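Local coordinates for PHD finger protein 3 (Homo sapiens, PDB 6IC9), which reads the phosphorylated C-terminal domain of RNA polymerase II through its SPOC domain, the part present here, and regulates neuronal gene expression, at residues S56-T59 / V60-V64; P82-E85 / E86-I89. All coordinates share one frame; numbering follows the deposited sequence.

Contact 1 (S56-T59 / V60-V64); sequences SPQT and VWDYV
Q58 and D62, an i to i+4 pair in the first turns of helix 57-70 of the SPOC domain, meet through their polar ends: Q58 NE2 donates to D62 OD2 over 2.6 Å, with an N-H...O angle of 144°. The acceptor lies in the amide plane of Q58, but the amide nitrogen comes from above the carboxylate of D62, and the two flat groups are turned 47° against each other. A bend in the glutamine makes this possible: CG leaves anti to the backbone N, and chi2 of 61° then brings NE2 round to D62, one turn on. The same two residues are joined in the backbone, where D62 N donates to Q58 O at 2.9 Å.

W61 lies beside this pair. W61 N donates to P57 O at 2.9 Å, while its indole lies alongside the first turn, CD1 3.0 Å from P57 O and 4.3 Å from P57 CB. NE1 of the indole is spent on Y104, and the ring packs on L151 and P131. Y63 N closes the next turn on T59 O at 3.0 Å, and its hydroxyl bonds D116 and K115; T59 and Y63 bring this part of the helix against apolar side chains of the bound CTD peptide. S56 holds the N-cap position. The amide N-H of Q58 gives the D62 carboxylate a neutral donor, which would probably stabilise its negative charge without cancelling it.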
loop_
_atom_site.group_PDB
_atom_site.type_symbol
_atom_site.label_atom_id
_atom_site.label_comp_id
_atom_site.label_asym_id
_atom_site.label_seq_id
_atom_site.Cartn_x
_atom_site.Cartn_y
_atom_site.Cartn_z
ATOM N N SER A 56 8.567 -9.233 4.908
ATOM C CA SER A 56 9.733 -9.062 4.056
ATOM C C SER A 56 9.321 -8.735 2.617
ATOM O O SER A 56 8.355 -9.304 2.106
ATOM C CB SER A 56 10.556 -10.340 4.104
ATOM O OG SER A 56 11.201 -10.528 2.879
ATOM N N PRO A 57 10.001 -7.801 1.952
ATOM C CA PRO A 57 9.620 -7.470 0.567
ATOM C C PRO A 57 9.716 -8.658 -0.382
ATOM O O PRO A 57 8.859 -8.816 -1.247
ATOM C CB PRO A 57 10.611 -6.356 0.182
ATOM C CG PRO A 57 10.908 -5.686 1.528
ATOM C CD PRO A 57 10.977 -6.845 2.514
ATOM N N GLN A 58 10.722 -9.507 -0.226
ATOM C CA GLN A 58 10.828 -10.652 -1.123
ATOM C C GLN A 58 9.629 -11.595 -0.980
ATOM O O GLN A 58 9.169 -12.172 -1.975
ATOM C CB GLN A 58 12.143 -11.385 -0.868
ATOM C CG GLN A 58 12.420 -12.501 -1.871
ATOM C CD GLN A 58 12.511 -11.958 -3.290
ATOM O OE1 GLN A 58 13.299 -11.043 -3.561
ATOM N NE2 GLN A 58 11.703 -12.494 -4.193
ATOM N N THR A 59 9.097 -11.759 0.244
ATOM C CA THR A 59 7.906 -12.592 0.428
ATOM C C THR A 59 6.727 -12.021 -0.352
ATOM O O THR A 59 6.004 -12.762 -1.025
ATOM C CB THR A 59 7.572 -12.725 1.919
ATOM O OG1 THR A 59 8.696 -13.302 2.598
ATOM C CG2 THR A 59 6.353 -13.656 2.131
ATOM N N VAL A 60 6.519 -10.701 -0.276
ATOM C CA VAL A 60 5.463 -10.065 -1.068
ATOM C C VAL A 60 5.688 -10.286 -2.560
ATOM O O VAL A 60 4.746 -10.582 -3.295
ATOM C CB VAL A 60 5.395 -8.572 -0.725
ATOM C CG1 VAL A 60 4.410 -7.827 -1.690
ATOM C CG2 VAL A 60 4.868 -8.471 0.707
ATOM N N TRP A 61 6.921 -10.060 -3.054
ATOM C CA TRP A 61 7.116 -10.167 -4.509
ATOM C C TRP A 61 7.002 -11.611 -5.000
ATOM O O TRP A 61 6.495 -11.838 -6.093
ATOM C CB TRP A 61 8.461 -9.542 -4.923
ATOM C CG TRP A 61 8.452 -8.059 -4.561
ATOM C CD1 TRP A 61 9.365 -7.399 -3.803
ATOM C CD2 TRP A 61 7.447 -7.089 -4.913
ATOM N NE1 TRP A 61 9.009 -6.083 -3.674
ATOM C CE2 TRP A 61 7.827 -5.870 -4.324
ATOM C CE3 TRP A 61 6.247 -7.148 -5.644
ATOM C CZ2 TRP A 61 7.065 -4.695 -4.459
ATOM C CZ3 TRP A 61 5.486 -5.986 -5.791
ATOM C CH2 TRP A 61 5.903 -4.771 -5.195
ATOM N N ASP A 62 7.424 -12.592 -4.210
ATOM C CA ASP A 62 7.151 -13.988 -4.573
ATOM C C ASP A 62 5.647 -14.254 -4.655
ATOM O O ASP A 62 5.155 -14.851 -5.613
ATOM C CB ASP A 62 7.784 -14.927 -3.547
ATOM C CG ASP A 62 9.297 -14.924 -3.605
ATOM O OD1 ASP A 62 9.938 -15.479 -2.681
ATOM O OD2 ASP A 62 9.843 -14.330 -4.542
ATOM N N TYR A 63 4.886 -13.753 -3.666
ATOM C CA TYR A 63 3.441 -13.915 -3.661
ATOM C C TYR A 63 2.795 -13.211 -4.848
ATOM O O TYR A 63 1.866 -13.743 -5.484
ATOM C CB TYR A 63 2.928 -13.349 -2.328
ATOM C CG TYR A 63 1.457 -13.294 -2.177
ATOM C CD1 TYR A 63 0.838 -12.114 -1.751
ATOM C CD2 TYR A 63 0.667 -14.408 -2.444
ATOM C CE1 TYR A 63 -0.545 -12.040 -1.573
ATOM C CE2 TYR A 63 -0.737 -14.345 -2.262
ATOM C CZ TYR A 63 -1.322 -13.170 -1.843
ATOM O OH TYR A 63 -2.674 -13.113 -1.651
ATOM N N VAL A 64 3.255 -11.993 -5.154
ATOM C CA VAL A 64 2.666 -11.249 -6.259
ATOM C C VAL A 64 2.879 -12.016 -7.568
ATOM O O VAL A 64 1.993 -12.064 -8.434
ATOM C CB VAL A 64 3.267 -9.823 -6.332
ATOM C CG1 VAL A 64 3.018 -9.191 -7.719
ATOM C CG2 VAL A 64 2.718 -8.890 -5.200
#

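Contact 2 (P82-E85 / E86-I89); sequences PVTE and EDQI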
loop_
_atom_site.group_PDB
_atom_site.type_symbol
_atom_site.label_atom_id
_atom_site.label_comp_id
_atom_site.label_asym_id
_atom_site.label_seq_id
_atom_site.Cartn_x
_atom_site.Cartn_y
_atom_site.Cartn_z
ATOM N N PRO A 82 -0.255 12.809 2.814
ATOM C CA PRO A 82 -0.858 13.326 4.075
ATOM C C PRO A 82 -1.804 14.497 3.806
ATOM O O PRO A 82 -1.599 15.287 2.881
ATOM C CB PRO A 82 0.374 13.772 4.882
ATOM C CG PRO A 82 1.369 14.262 3.777
ATOM C CD PRO A 82 1.148 13.227 2.652
ATOM N N VAL A 83 -2.858 14.638 4.633
ATOM C CA VAL A 83 -3.803 15.702 4.309
ATOM C C VAL A 83 -3.377 17.037 4.912
ATOM O O VAL A 83 -3.477 18.063 4.236
ATOM C CB VAL A 83 -5.244 15.326 4.703
ATOM C CG1 VAL A 83 -6.143 16.587 4.560
ATOM C CG2 VAL A 83 -5.756 14.227 3.722
ATOM N N THR A 84 -2.874 17.071 6.158
ATOM C CA THR A 84 -2.430 18.318 6.785
ATOM C C THR A 84 -0.956 18.211 7.171
ATOM O O THR A 84 -0.342 17.142 7.126
ATOM C CB THR A 84 -3.233 18.642 8.058
ATOM O OG1 THR A 84 -2.946 17.641 9.039
ATOM C CG2 THR A 84 -4.707 18.673 7.784
ATOM N N GLU A 85 -0.368 19.345 7.570
ATOM C CA GLU A 85 1.000 19.322 8.095
ATOM C C GLU A 85 1.137 18.372 9.282
ATOM O O GLU A 85 2.164 17.701 9.456
ATOM C CB GLU A 85 1.425 20.746 8.486
ATOM C CG GLU A 85 1.301 21.698 7.301
ATOM C CD GLU A 85 1.461 23.166 7.657
ATOM O OE1 GLU A 85 1.103 24.023 6.808
ATOM O OE2 GLU A 85 1.952 23.458 8.768
ATOM N N GLU A 86 0.133 18.331 10.148
ATOM C CA GLU A 86 0.183 17.385 11.270
ATOM C C GLU A 86 0.204 15.938 10.775
ATOM O O GLU A 86 1.032 15.114 11.210
ATOM C CB GLU A 86 -1.021 17.665 12.159
ATOM C CG GLU A 86 -1.333 16.744 13.264
ATOM C CD GLU A 86 -2.659 17.219 13.879
ATOM O OE1 GLU A 86 -3.762 16.742 13.469
ATOM O OE2 GLU A 86 -2.581 18.145 14.701
ATOM N N ASP A 87 -0.652 15.630 9.799
ATOM C CA ASP A 87 -0.601 14.300 9.175
ATOM C C ASP A 87 0.772 14.000 8.626
ATOM O O ASP A 87 1.249 12.871 8.722
ATOM C CB ASP A 87 -1.610 14.212 8.059
ATOM C CG ASP A 87 -3.051 14.304 8.583
ATOM O OD1 ASP A 87 -3.381 13.605 9.584
ATOM O OD2 ASP A 87 -3.834 15.017 7.909
ATOM N N GLN A 88 1.425 14.993 8.043
ATOM C CA GLN A 88 2.718 14.748 7.401
ATOM C C GLN A 88 3.785 14.299 8.404
ATOM O O GLN A 88 4.619 13.448 8.091
ATOM C CB GLN A 88 3.154 16.004 6.646
ATOM C CG GLN A 88 4.406 15.729 5.819
ATOM C CD GLN A 88 4.770 16.898 4.952
ATOM O OE1 GLN A 88 5.036 16.734 3.773
ATOM N NE2 GLN A 88 4.807 18.086 5.540
ATOM N N ILE A 89 3.751 14.804 9.645
ATOM C CA ILE A 89 4.711 14.330 10.636
ATOM C C ILE A 89 4.550 12.823 10.877
ATOM O O ILE A 89 5.532 12.084 10.974
ATOM C CB ILE A 89 4.541 15.116 11.956
ATOM C CG1 ILE A 89 4.886 16.589 11.704
ATOM C CG2 ILE A 89 5.429 14.491 13.011
ATOM C CD1 ILE A 89 4.405 17.510 12.892
HETATM O O HOH W 1 -4.769 17.701 11.048
#
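E86 and T84 are bridged by a water at the first turn of the helix. The water donates to E86 OE1 at 2.8 Å and lies 2.7 Å from T84 OG1. CG of E86 stands anti to the backbone N (chi1 172°), and the extended chain beyond it carries the carboxylate out to this water.

D87 follows and completes a capping box with the N-cap residue T84. In one direction D87 N donates to T84 OG1 at 3.1 Å, almost straight at 172°; in the other, T84 N donates to D87 OD2 at 2.9 Å, using the anti lone pair, the one away from the other oxygen. The aspartate CG sits beside its own backbone N, chi1 -66°, which turns the carboxylate back toward the start of the helix. T84 OG1 also lies 3.0 Å from the same OD2. An alanine at D87 would remove the carboxylate and would probably leave both T84 N and V28 N without their carboxylate acceptor, weakening the tie of the helix start to strand 25-35.

Q88 closes the turn, its N donating to T84 O at 2.9 Å. Its CB lies 3.8 Å from P82 CG, so the proline ring packs against the aliphatic base of the glutamine. I89 N then makes a weak bond to E85 O, continuing the helical pattern.

The segment lies at the surface, where strand 73-82 ends and helix 85-101 begins. The other carboxylate oxygen of D87, OD1, accepts from V28 N, and V83 pairs by backbone hydrogen bonds with the same residue, while the side chains of V83 and D87 touch V28 and F27 respectively. The capped helix start is thereby tied to strand 25-35.

Overall arrangement
Both contacts mark the N-terminal turn of a helix in the one SPOC domain: contact 1 opens helix 57-70 just after strand 48-55, and contact 2 opens helix 85-101 just after strand 73-82. They lie on opposite sides of the chain's centre, with their own centres about 29 Å apart and nearest atoms about 20 Å apart, so neither touches the other. T59 and Y63 of contact 1 pack against the bound phosphorylated CTD peptide. Contact 2 is linked to strand 25-35, whereas contact 1 packs on strands 104-107, 114-122 and 147-155; the mixed sheet is thus what connects the two.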